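Local coordinates for mandelate racemase/muconate lactonizing enzyme family protein (PDB 2QDE) that belongs to the mandelate racemase/muconate lactonizing enzyme family, pairs a capping domain with an enolase-type barrel, and holds a barium ion, at residues I47-D52 and M299-E305; I86-V90 and L278-R282; D99-A103 and Q272-G276; Q222-A226 and D246-Q250. All coordinates share one frame; numbering follows the deposited sequence.

Contact 1 (I47-D52 and M299-E305)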
loop_
_atom_site.group_PDB
_atom_site.type_symbol
_atom_site.label_atom_id
_atom_site.label_comp_id
_atom_site.label_asym_id
_atom_site.label_seq_id
_atom_site.Cartn_x
_atom_site.Cartn_y
_atom_site.Cartn_z
ATOM N N ILE A 47 -7.232 -41.005 -25.554
ATOM C CA ILE A 47 -8.623 -40.557 -25.485
ATOM C C ILE A 47 -8.899 -39.595 -24.336
ATOM O O ILE A 47 -8.186 -39.588 -23.334
ATOM C CB ILE A 47 -9.591 -41.754 -25.337
ATOM C CG1 ILE A 47 -9.304 -42.501 -24.028
ATOM C CG2 ILE A 47 -9.431 -42.692 -26.521
ATOM C CD1 ILE A 47 -10.260 -43.642 -23.750
ATOM N N ALA A 48 -9.946 -38.789 -24.484
ATOM C CA ALA A 48 -10.326 -37.821 -23.454
ATOM C C ALA A 48 -11.781 -37.395 -23.620
ATOM O O ALA A 48 -12.332 -37.461 -24.722
ATOM C CB ALA A 48 -9.419 -36.598 -23.517
ATOM N N ASP A 49 -12.384 -36.962 -22.515
ATOM C CA ASP A 49 -13.778 -36.516 -22.467
ATOM C C ASP A 49 -13.779 -35.111 -21.861
ATOM O O ASP A 49 -13.428 -34.948 -20.690
ATOM C CB ASP A 49 -14.584 -37.453 -21.563
ATOM C CG ASP A 49 -16.087 -37.177 -21.596
ATOM O OD1 ASP A 49 -16.515 -36.110 -22.099
ATOM O OD2 ASP A 49 -16.845 -38.041 -21.100
ATOM N N ALA A 50 -14.164 -34.107 -22.646
ATOM C CA ALA A 50 -14.193 -32.730 -22.164
ATOM C C ALA A 50 -15.196 -32.569 -21.029
ATOM O O ALA A 50 -15.043 -31.706 -20.153
ATOM C CB ALA A 50 -14.549 -31.781 -23.304
ATOM N N GLY A 51 -16.220 -33.415 -21.052
ATOM C CA GLY A 51 -17.255 -33.350 -20.045
ATOM C C GLY A 51 -18.305 -32.351 -20.493
ATOM O O GLY A 51 -18.308 -31.905 -21.639
ATOM N N ASP A 52 -19.195 -31.992 -19.582
ATOM C CA ASP A 52 -20.259 -31.051 -19.880
ATOM C C ASP A 52 -19.747 -29.665 -20.293
ATOM O O ASP A 52 -18.667 -29.239 -19.892
ATOM C CB ASP A 52 -21.170 -30.935 -18.655
ATOM C CG ASP A 52 -22.377 -30.062 -18.909
ATOM O OD1 ASP A 52 -22.937 -30.139 -20.019
ATOM O OD2 ASP A 52 -22.771 -29.307 -17.990
ATOM N N MET A 299 -16.750 -31.226 -14.588
ATOM C CA MET A 299 -17.702 -30.733 -15.574
ATOM C C MET A 299 -18.455 -32.030 -15.874
ATOM O O MET A 299 -18.137 -32.734 -16.830
ATOM C CB MET A 299 -16.975 -30.232 -16.829
ATOM C CG MET A 299 -16.022 -29.053 -16.587
ATOM S SD MET A 299 -16.861 -27.493 -16.239
ATOM C CE MET A 299 -17.249 -26.941 -17.891
ATOM N N VAL A 300 -19.414 -32.353 -15.012
ATOM C CA VAL A 300 -20.222 -33.573 -15.099
ATOM C C VAL A 300 -20.048 -34.377 -16.384
ATOM O O VAL A 300 -20.514 -33.977 -17.459
ATOM C CB VAL A 300 -21.713 -33.259 -14.917
ATOM C CG1 VAL A 300 -22.528 -34.546 -15.007
ATOM C CG2 VAL A 300 -21.931 -32.590 -13.570
ATOM N N GLY A 301 -19.388 -35.523 -16.255
ATOM C CA GLY A 301 -19.149 -36.370 -17.405
ATOM C C GLY A 301 -19.046 -37.845 -17.068
ATOM O O GLY A 301 -19.311 -38.263 -15.940
ATOM N N SER A 302 -18.645 -38.626 -18.064
ATOM C CA SER A 302 -18.505 -40.070 -17.948
ATOM C C SER A 302 -17.348 -40.453 -17.040
ATOM O O SER A 302 -16.700 -39.592 -16.454
ATOM C CB SER A 302 -18.241 -40.662 -19.326
ATOM O OG SER A 302 -16.968 -40.233 -19.797
ATOM N N GLY A 303 -17.097 -41.756 -16.941
ATOM C CA GLY A 303 -15.992 -42.238 -16.133
ATOM C C GLY A 303 -14.693 -41.757 -16.755
ATOM O O GLY A 303 -13.656 -41.676 -16.082
ATOM N N LEU A 304 -14.743 -41.434 -18.047
ATOM C CA LEU A 304 -13.558 -40.943 -18.734
ATOM C C LEU A 304 -13.308 -39.498 -18.321
ATOM O O LEU A 304 -12.168 -39.102 -18.102
ATOM C CB LEU A 304 -13.715 -41.026 -20.257
ATOM C CG LEU A 304 -12.502 -40.504 -21.045
ATOM C CD1 LEU A 304 -11.251 -41.248 -20.604
ATOM C CD2 LEU A 304 -12.718 -40.692 -22.538
ATOM N N GLU A 305 -14.374 -38.713 -18.215
ATOM C CA GLU A 305 -14.247 -37.318 -17.802
ATOM C C GLU A 305 -13.661 -37.257 -16.390
ATOM O O GLU A 305 -12.844 -36.386 -16.077
ATOM C CB GLU A 305 -15.624 -36.636 -17.823
ATOM C CG GLU A 305 -15.636 -35.148 -17.472
ATOM C CD GLU A 305 -15.572 -34.866 -15.973
ATOM O OE1 GLU A 305 -16.096 -35.682 -15.179
ATOM O OE2 GLU A 305 -15.014 -33.812 -15.586
HETATM O O HOH W 1 -11.039 -37.255 -20.117
HETATM O O HOH W 2 -19.277 -37.613 -20.633
HETATM O O HOH W 3 -11.840 -34.969 -18.036
#
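The Ser302 hydroxyl has two jobs at once: it caps a helix and it holds an aspartate of the other domain. It donates to Asp49 OD2 at 2.6 Å (Ser302 OG to Asp49 OD2) and uses that oxygen's anti lone pair. It also accepts from Leu304 N and, weakly, from Glu305 N. Ser302 is thus the N-cap of helix 303-315 in the barrel domain, while strand 45-49 edges the antiparallel sheet of the N-terminal domain. The Ser302 OG lies between its own backbone N and carbonyl carbon (chi1 67°), on the side where these partners meet it. Asp49 is further fixed by an Asx turn, Gly51 N to Asp49 OD1 at 2.9 Å. Three waters lie between the two segments. Water 2 gives to Asp49 OD2 and accepts from Ser302 N. Water 1 accepts from Asp49 N and lies 3.0 Å from Leu304 O. Water 3 sits between Asp49 O and Glu305 O. Toward Ile47, Leu304 supplies the apolar part. Its CD2 lies 4.0 Å from Ile47 CD1 and also presses on the backbone of Ala48. The Glu305 carboxylate turns away to Gln272, which is its main partner, and its OE2 also takes Met299 N from above the carboxylate plane. Beyond the Asx turn Gly51 has a positive phi (87°), and its CA approaches Met299 O at 3.4 Å. Next along, Asp52 N donates to that same Met299 O at 3.0 Å, from well above the carbonyl plane.

Contact 2 (I86-V90 and L278-R282)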
loop_
_atom_site.group_PDB
_atom_site.type_symbol
_atom_site.label_atom_id
_atom_site.label_comp_id
_atom_site.label_asym_id
_atom_site.label_seq_id
_atom_site.Cartn_x
_atom_site.Cartn_y
_atom_site.Cartn_z
ATOM N N ILE A 86 4.682 -32.858 -23.773
ATOM C CA ILE A 86 3.546 -32.169 -23.177
ATOM C C ILE A 86 3.833 -30.717 -22.798
ATOM O O ILE A 86 3.013 -29.850 -23.080
ATOM C CB ILE A 86 3.008 -32.956 -21.959
ATOM C CG1 ILE A 86 2.447 -34.306 -22.440
ATOM C CG2 ILE A 86 1.901 -32.165 -21.261
ATOM C CD1 ILE A 86 1.966 -35.219 -21.324
ATOM N N GLU A 87 4.977 -30.445 -22.169
ATOM C CA GLU A 87 5.325 -29.063 -21.812
ATOM C C GLU A 87 5.320 -28.210 -23.088
ATOM O O GLU A 87 4.739 -27.126 -23.129
ATOM C CB GLU A 87 6.727 -28.981 -21.183
ATOM C CG GLU A 87 6.852 -29.403 -19.716
ATOM C CD GLU A 87 6.639 -28.255 -18.727
ATOM O OE1 GLU A 87 6.845 -27.074 -19.098
ATOM O OE2 GLU A 87 6.287 -28.541 -17.563
ATOM N N LYS A 88 5.981 -28.715 -24.127
ATOM C CA LYS A 88 6.077 -28.003 -25.395
ATOM C C LYS A 88 4.708 -27.711 -26.008
ATOM O O LYS A 88 4.407 -26.566 -26.349
ATOM C CB LYS A 88 6.926 -28.811 -26.385
ATOM C CG LYS A 88 7.218 -28.085 -27.692
ATOM C CD LYS A 88 7.820 -29.032 -28.726
ATOM C CE LYS A 88 7.973 -28.343 -30.075
ATOM N NZ LYS A 88 8.306 -29.317 -31.155
ATOM N N ILE A 89 3.880 -28.743 -26.140
ATOM C CA ILE A 89 2.548 -28.590 -26.727
ATOM C C ILE A 89 1.628 -27.667 -25.925
ATOM O O ILE A 89 0.931 -26.824 -26.496
ATOM C CB ILE A 89 1.871 -29.972 -26.903
ATOM C CG1 ILE A 89 2.683 -30.806 -27.897
ATOM C CG2 ILE A 89 0.437 -29.799 -27.395
ATOM C CD1 ILE A 89 2.276 -32.268 -27.958
ATOM N N VAL A 90 1.617 -27.825 -24.605
ATOM C CA VAL A 90 0.787 -26.977 -23.755
ATOM C C VAL A 90 1.216 -25.527 -23.940
ATOM O O VAL A 90 0.385 -24.622 -23.967
ATOM C CB VAL A 90 0.926 -27.373 -22.261
ATOM C CG1 VAL A 90 0.195 -26.368 -21.368
ATOM C CG2 VAL A 90 0.363 -28.765 -22.050
ATOM N N LEU A 278 -1.301 -30.561 -16.671
ATOM C CA LEU A 278 -0.062 -29.830 -16.444
ATOM C C LEU A 278 -0.389 -28.448 -15.880
ATOM O O LEU A 278 0.190 -28.034 -14.883
ATOM C CB LEU A 278 0.743 -29.695 -17.739
ATOM C CG LEU A 278 2.008 -28.834 -17.664
ATOM C CD1 LEU A 278 2.899 -29.282 -16.503
ATOM C CD2 LEU A 278 2.756 -28.921 -18.984
ATOM N N LYS A 279 -1.320 -27.744 -16.520
ATOM C CA LYS A 279 -1.733 -26.424 -16.056
ATOM C C LYS A 279 -2.264 -26.523 -14.622
ATOM O O LYS A 279 -2.060 -25.615 -13.806
ATOM C CB LYS A 279 -2.813 -25.842 -16.980
ATOM C CG LYS A 279 -2.305 -25.402 -18.356
ATOM C CD LYS A 279 -1.460 -24.134 -18.283
ATOM C CE LYS A 279 -2.326 -22.872 -18.074
ATOM N NZ LYS A 279 -1.717 -21.914 -17.065
ATOM N N ALA A 280 -2.942 -27.627 -14.317
ATOM C CA ALA A 280 -3.478 -27.845 -12.981
ATOM C C ALA A 280 -2.340 -27.974 -11.963
ATOM O O ALA A 280 -2.441 -27.465 -10.853
ATOM C CB ALA A 280 -4.350 -29.092 -12.953
ATOM N N GLN A 281 -1.259 -28.655 -12.336
ATOM C CA GLN A 281 -0.129 -28.811 -11.420
ATOM C C GLN A 281 0.469 -27.446 -11.082
ATOM O O GLN A 281 0.857 -27.192 -9.943
ATOM C CB GLN A 281 0.947 -29.712 -12.037
ATOM C CG GLN A 281 0.511 -31.158 -12.248
ATOM C CD GLN A 281 1.618 -32.011 -12.830
ATOM O OE1 GLN A 281 2.195 -32.866 -12.146
ATOM N NE2 GLN A 281 1.934 -31.772 -14.094
ATOM N N ARG A 282 0.543 -26.569 -12.079
ATOM C CA ARG A 282 1.077 -25.229 -11.860
ATOM C C ARG A 282 0.118 -24.471 -10.933
ATOM O O ARG A 282 0.537 -23.804 -9.994
ATOM C CB ARG A 282 1.228 -24.501 -13.201
ATOM C CG ARG A 282 2.224 -25.176 -14.149
ATOM C CD ARG A 282 2.299 -24.469 -15.494
ATOM N NE ARG A 282 3.272 -25.102 -16.384
ATOM C CZ ARG A 282 3.365 -24.865 -17.691
ATOM N NH1 ARG A 282 2.545 -24.004 -18.281
ATOM N NH2 ARG A 282 4.280 -25.499 -18.413
HETATM O O HOH W 4 4.179 -25.157 -21.266
HETATM O O HOH W 5 5.575 -26.791 -15.602
#
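The Arg282 guanidinium has Leu278 CG over one face, 3.8 Å above the plane and offset toward the rim. Its edge carries the polar groups: the Glu87 carboxylate, water 4 and water 5 all lie there. The salt bridge runs from Arg282 NH2 to Glu87 OE1 at 3.1 Å. Its hydrogen bond is weak, with an angle of 123° at the hydrogen, and the two flat groups are turned 52° apart. Two waters add bridges between the same residues. Water 5 accepts from Arg282 NE and donates to Glu87 OE2, and water 4 accepts from Arg282 NH2 and donates to Glu87 O. The arginine chain is extended from CG to NE, which carries the charged end to the other helix. Glu87 bends at its second torsion, which folds its carboxylate back over Leu278, with OE2 3.6 Å from Leu278 CD1. The stronger partner of Glu87 OE1 is the backbone N of Asp317 in a second subunit.

Beside the charged pair the packing is apolar. Leu278 CD2 sits at the centre, 3.9 Å from Val90 CG2 and 4.1 Å from Ile86 CG2. Val90 also lays CG1 against the aliphatic part of Lys279, 4.0 Å from Lys279 CG. The helix axes stay 11.7 Å apart, so branched and long side chains do the bridging. The two segments cross at about a right angle (-91°). The contact is helix-on-helix packing between domains: helix 86-96 of the N-terminal domain lies across a helix of the enolase-type barrel, at a place where a second subunit also packs.

Contact 3 (D99-A103 and Q272-G276)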
loop_
_atom_site.group_PDB
_atom_site.type_symbol
_atom_site.label_atom_id
_atom_site.label_comp_id
_atom_site.label_asym_id
_atom_site.label_seq_id
_atom_site.Cartn_x
_atom_site.Cartn_y
_atom_site.Cartn_z
ATOM N N ASP A 99 -7.654 -17.968 -23.953
ATOM C CA ASP A 99 -8.732 -18.716 -23.298
ATOM C C ASP A 99 -8.886 -20.141 -23.858
ATOM O O ASP A 99 -7.891 -20.810 -24.116
ATOM C CB ASP A 99 -10.061 -17.952 -23.413
ATOM C CG ASP A 99 -10.002 -16.571 -22.776
ATOM O OD1 ASP A 99 -9.481 -16.455 -21.649
ATOM O OD2 ASP A 99 -10.485 -15.602 -23.391
ATOM N N ASN A 100 -10.124 -20.608 -24.025
ATOM C CA ASN A 100 -10.374 -21.960 -24.546
ATOM C C ASN A 100 -9.769 -23.029 -23.643
ATOM O O ASN A 100 -9.318 -24.073 -24.114
ATOM C CB ASN A 100 -9.788 -22.109 -25.954
ATOM C CG ASN A 100 -10.589 -21.369 -26.995
ATOM O OD1 ASN A 100 -11.538 -21.908 -27.568
ATOM N ND2 ASN A 100 -10.225 -20.115 -27.235
ATOM N N ASN A 101 -9.777 -22.764 -22.343
ATOM C CA ASN A 101 -9.213 -23.678 -21.358
ATOM C C ASN A 101 -9.735 -25.111 -21.434
ATOM O O ASN A 101 -8.955 -26.050 -21.298
ATOM C CB ASN A 101 -9.444 -23.125 -19.948
ATOM C CG ASN A 101 -8.775 -21.782 -19.739
ATOM O OD1 ASN A 101 -8.888 -20.884 -20.575
ATOM N ND2 ASN A 101 -8.078 -21.633 -18.620
ATOM N N GLN A 102 -11.038 -25.286 -21.648
ATOM C CA GLN A 102 -11.600 -26.636 -21.710
ATOM C C GLN A 102 -11.111 -27.417 -22.929
ATOM O O GLN A 102 -10.874 -28.624 -22.845
ATOM C CB GLN A 102 -13.127 -26.575 -21.696
ATOM C CG GLN A 102 -13.816 -27.934 -21.754
ATOM C CD GLN A 102 -15.295 -27.845 -21.420
ATOM O OE1 GLN A 102 -15.924 -26.818 -21.643
ATOM N NE2 GLN A 102 -15.857 -28.929 -20.892
ATOM N N ALA A 103 -10.963 -26.722 -24.054
ATOM C CA ALA A 103 -10.476 -27.340 -25.285
ATOM C C ALA A 103 -9.021 -27.756 -25.072
ATOM O O ALA A 103 -8.619 -28.862 -25.441
ATOM C CB ALA A 103 -10.579 -26.357 -26.440
ATOM N N GLN A 272 -10.699 -28.739 -16.177
ATOM C CA GLN A 272 -11.071 -28.037 -17.402
ATOM C C GLN A 272 -10.935 -26.519 -17.258
ATOM O O GLN A 272 -10.698 -25.815 -18.237
ATOM C CB GLN A 272 -12.503 -28.399 -17.821
ATOM C CG GLN A 272 -12.668 -29.852 -18.252
ATOM C CD GLN A 272 -13.111 -30.761 -17.125
ATOM O OE1 GLN A 272 -12.838 -30.499 -15.950
ATOM N NE2 GLN A 272 -13.796 -31.848 -17.479
ATOM N N LYS A 273 -11.088 -26.013 -16.040
ATOM C CA LYS A 273 -10.959 -24.578 -15.810
ATOM C C LYS A 273 -9.483 -24.202 -15.872
ATOM O O LYS A 273 -9.101 -23.209 -16.501
ATOM C CB LYS A 273 -11.533 -24.207 -14.441
ATOM C CG LYS A 273 -11.405 -22.733 -14.091
ATOM C CD LYS A 273 -11.994 -22.422 -12.714
ATOM C CE LYS A 273 -11.311 -23.221 -11.603
ATOM N NZ LYS A 273 -11.797 -22.815 -10.250
ATOM N N ALA A 274 -8.659 -25.013 -15.217
ATOM C CA ALA A 274 -7.215 -24.793 -15.173
ATOM C C ALA A 274 -6.606 -24.870 -16.570
ATOM O O ALA A 274 -5.647 -24.158 -16.875
ATOM C CB ALA A 274 -6.556 -25.821 -14.259
ATOM N N GLY A 275 -7.155 -25.753 -17.405
ATOM C CA GLY A 275 -6.652 -25.894 -18.760
ATOM C C GLY A 275 -5.909 -27.187 -19.044
ATOM O O GLY A 275 -5.246 -27.298 -20.073
ATOM N N GLY A 276 -6.013 -28.166 -18.149
ATOM C CA GLY A 276 -5.319 -29.424 -18.360
ATOM C C GLY A 276 -4.586 -29.876 -17.109
ATOM O O GLY A 276 -4.463 -29.117 -16.152
#
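The first turn of helix 101-119 backs onto the end of the short helix 271-274, and the CA atoms of Asn101 and Gly275 come within 4.3 Å. Gly275 leaves helical geometry with a positive phi (110°). Its CA meets Asn101 O at 3.4 Å in a nearly straight CA-H...O contact.

Asn101 makes the one hydrogen bond between the segments. Its ND2 donates to Lys273 O at 2.8 Å, close to the line of the carbonyl, while the acceptor stands 27° out of the amide plane. The Asn101 amide leans back beside its backbone N (chi1 -61°), and its CB rests on Gln272 O at 3.4 Å. The same ND2 also donates to Glu251, so two acceptors fix the amide.

Gln102 and Gln272 touch through their stems, CG to CG 4.2 Å, with amide planes almost perpendicular. Gln102 runs extended and Gln272 bends at chi2. Both NE2 atoms reach Ala50 O in the N-terminal domain, and this buried carbonyl is held from two sides of the domain boundary.

Lys273 points its CB away from the other segment and forms a salt bridge with Asp246 through NZ, while Asn100 ND2 bonds to Gly59 O of a third subunit. The arrangement joins a helix of the capping domain to the segment after barrel strand 266-269, and that segment brings a lysine to the metal site of the enolase-type barrel.

Contact 4 (Q222-A226 and D246-Q250). With BA (barium ion), chain I.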
loop_
_atom_site.group_PDB
_atom_site.type_symbol
_atom_site.label_atom_id
_atom_site.label_comp_id
_atom_site.label_asym_id
_atom_site.label_seq_id
_atom_site.Cartn_x
_atom_site.Cartn_y
_atom_site.Cartn_z
ATOM N N GLN A 222 -17.878 -18.881 -3.947
ATOM C CA GLN A 222 -18.033 -17.819 -4.944
ATOM C C GLN A 222 -19.343 -17.032 -4.880
ATOM O O GLN A 222 -20.196 -17.152 -5.769
ATOM C CB GLN A 222 -17.884 -18.399 -6.354
ATOM C CG GLN A 222 -17.625 -17.343 -7.420
ATOM C CD GLN A 222 -16.226 -16.759 -7.328
ATOM O OE1 GLN A 222 -16.043 -15.541 -7.377
ATOM N NE2 GLN A 222 -15.229 -17.628 -7.198
ATOM N N PRO A 223 -19.515 -16.206 -3.839
ATOM C CA PRO A 223 -20.745 -15.423 -3.724
ATOM C C PRO A 223 -20.848 -14.302 -4.762
ATOM O O PRO A 223 -21.939 -14.002 -5.250
ATOM C CB PRO A 223 -20.682 -14.887 -2.290
ATOM C CG PRO A 223 -19.224 -14.758 -2.042
ATOM C CD PRO A 223 -18.654 -16.015 -2.656
ATOM N N LEU A 224 -19.711 -13.706 -5.110
ATOM C CA LEU A 224 -19.671 -12.593 -6.060
ATOM C C LEU A 224 -19.077 -12.984 -7.417
ATOM O O LEU A 224 -18.471 -14.044 -7.556
ATOM C CB LEU A 224 -18.862 -11.441 -5.445
ATOM C CG LEU A 224 -19.333 -10.992 -4.055
ATOM C CD1 LEU A 224 -18.290 -10.086 -3.409
ATOM C CD2 LEU A 224 -20.678 -10.277 -4.181
ATOM N N PRO A 225 -19.244 -12.124 -8.438
ATOM C CA PRO A 225 -18.711 -12.409 -9.777
ATOM C C PRO A 225 -17.224 -12.763 -9.755
ATOM O O PRO A 225 -16.483 -12.333 -8.867
ATOM C CB PRO A 225 -18.988 -11.113 -10.541
ATOM C CG PRO A 225 -20.239 -10.608 -9.888
ATOM C CD PRO A 225 -19.951 -10.831 -8.424
ATOM N N ALA A 226 -16.799 -13.549 -10.740
ATOM C CA ALA A 226 -15.408 -13.987 -10.851
ATOM C C ALA A 226 -14.391 -12.849 -10.791
ATOM O O ALA A 226 -13.335 -12.983 -10.175
ATOM C CB ALA A 226 -15.217 -14.772 -12.148
ATOM N N ASP A 246 -13.965 -20.003 -6.723
ATOM C CA ASP A 246 -13.975 -21.024 -7.765
ATOM C C ASP A 246 -13.756 -20.286 -9.075
ATOM O O ASP A 246 -12.635 -20.221 -9.582
ATOM C CB ASP A 246 -15.310 -21.772 -7.804
ATOM C CG ASP A 246 -15.397 -22.764 -8.961
ATOM O OD1 ASP A 246 -14.414 -22.916 -9.724
ATOM O OD2 ASP A 246 -16.464 -23.399 -9.105
ATOM N N GLU A 247 -14.831 -19.705 -9.600
ATOM C CA GLU A 247 -14.758 -18.959 -10.841
ATOM C C GLU A 247 -13.639 -17.918 -10.833
ATOM O O GLU A 247 -12.992 -17.703 -11.852
ATOM C CB GLU A 247 -16.104 -18.286 -11.141
ATOM C CG GLU A 247 -17.182 -19.246 -11.637
ATOM C CD GLU A 247 -17.977 -19.907 -10.518
ATOM O OE1 GLU A 247 -17.442 -20.086 -9.401
ATOM O OE2 GLU A 247 -19.150 -20.257 -10.770
ATOM N N SER A 248 -13.410 -17.277 -9.688
ATOM C CA SER A 248 -12.358 -16.268 -9.582
ATOM C C SER A 248 -10.959 -16.861 -9.718
ATOM O O SER A 248 -10.039 -16.182 -10.173
ATOM C CB SER A 248 -12.452 -15.522 -8.248
ATOM O OG SER A 248 -13.634 -14.745 -8.182
ATOM N N ALA A 249 -10.807 -18.125 -9.325
ATOM C CA ALA A 249 -9.519 -18.816 -9.382
ATOM C C ALA A 249 -9.359 -19.665 -10.637
ATOM O O ALA A 249 -9.506 -20.891 -10.594
ATOM C CB ALA A 249 -9.347 -19.692 -8.150
ATOM N N GLN A 250 -9.037 -19.016 -11.750
ATOM C CA GLN A 250 -8.868 -19.735 -13.005
ATOM C C GLN A 250 -7.425 -19.760 -13.515
ATOM O O GLN A 250 -6.861 -20.829 -13.768
ATOM C CB GLN A 250 -9.783 -19.124 -14.067
ATOM C CG GLN A 250 -9.657 -19.753 -15.436
ATOM C CD GLN A 250 -10.521 -19.055 -16.459
ATOM O OE1 GLN A 250 -11.745 -18.988 -16.313
ATOM N NE2 GLN A 250 -9.894 -18.524 -17.497
HETATM BA BA BA I . -19.027 -22.991 -8.541
HETATM O O HOH W 6 -10.493 -13.464 -10.808
#
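Gln222 and Ala226 meet Glu247 and Ser248 where two loops follow neighbouring strands of the enolase-type barrel. The tight part is the inner one. The end of the buried Gln222 side chain lies against the backbone of Asp246, Glu247 and Ser248, the first three residues of a type I turn that runs to Ala249 and is closed by Ala249 N to Asp246 O at 2.8 Å. Gln222 CG also packs on the Glu247 carboxylate, 3.4 Å from Glu247 OE1. That oxygen is buried here without a hydrogen-bonding partner. Glu247 bends at chi2 (87°), which turns its acid toward the barium ion. Ser248 OG lies 2.7 Å from Ala226 O, but its proton may have another acceptor.

The outer part is looser. Ala226 is partly exposed, and its CB touches Glu247 CB at 3.8 Å. Water 6 bridges the loops here by donating to both Ala226 O and Ser248 O.

Asp246 leads away from the first loop to the metal site. There it joins Asp195, Asn197 and Glu221. Its OD1 is held by Lys273 and Tyr57. Asp246 OD2 binds barium at 2.7 Å.

Overall arrangement
Contacts 1, 2 and 3 join the N-terminal domain to the barrel, and contact 4 lies within the barrel at the barium site. Contact 3 is the hub. Its centre is 11 Å from that of contact 2, where Lys279 CB packs on Ala274 O. It is 13 Å from that of contact 1, where Met299 CG lies 3.4 Å from Gln272 CD. It touches contact 4 through Lys273 NZ, 2.7 Å from Asp246 OD1. The Lys273 side chain comes within about 7 Å of the barium ion and that of Met299 within about 9 Å. Contacts 1 and 2 do not touch contact 4; their centres lie 22 and 23 Å from its centre. Contacts 3 and 4 both meet a third subunit.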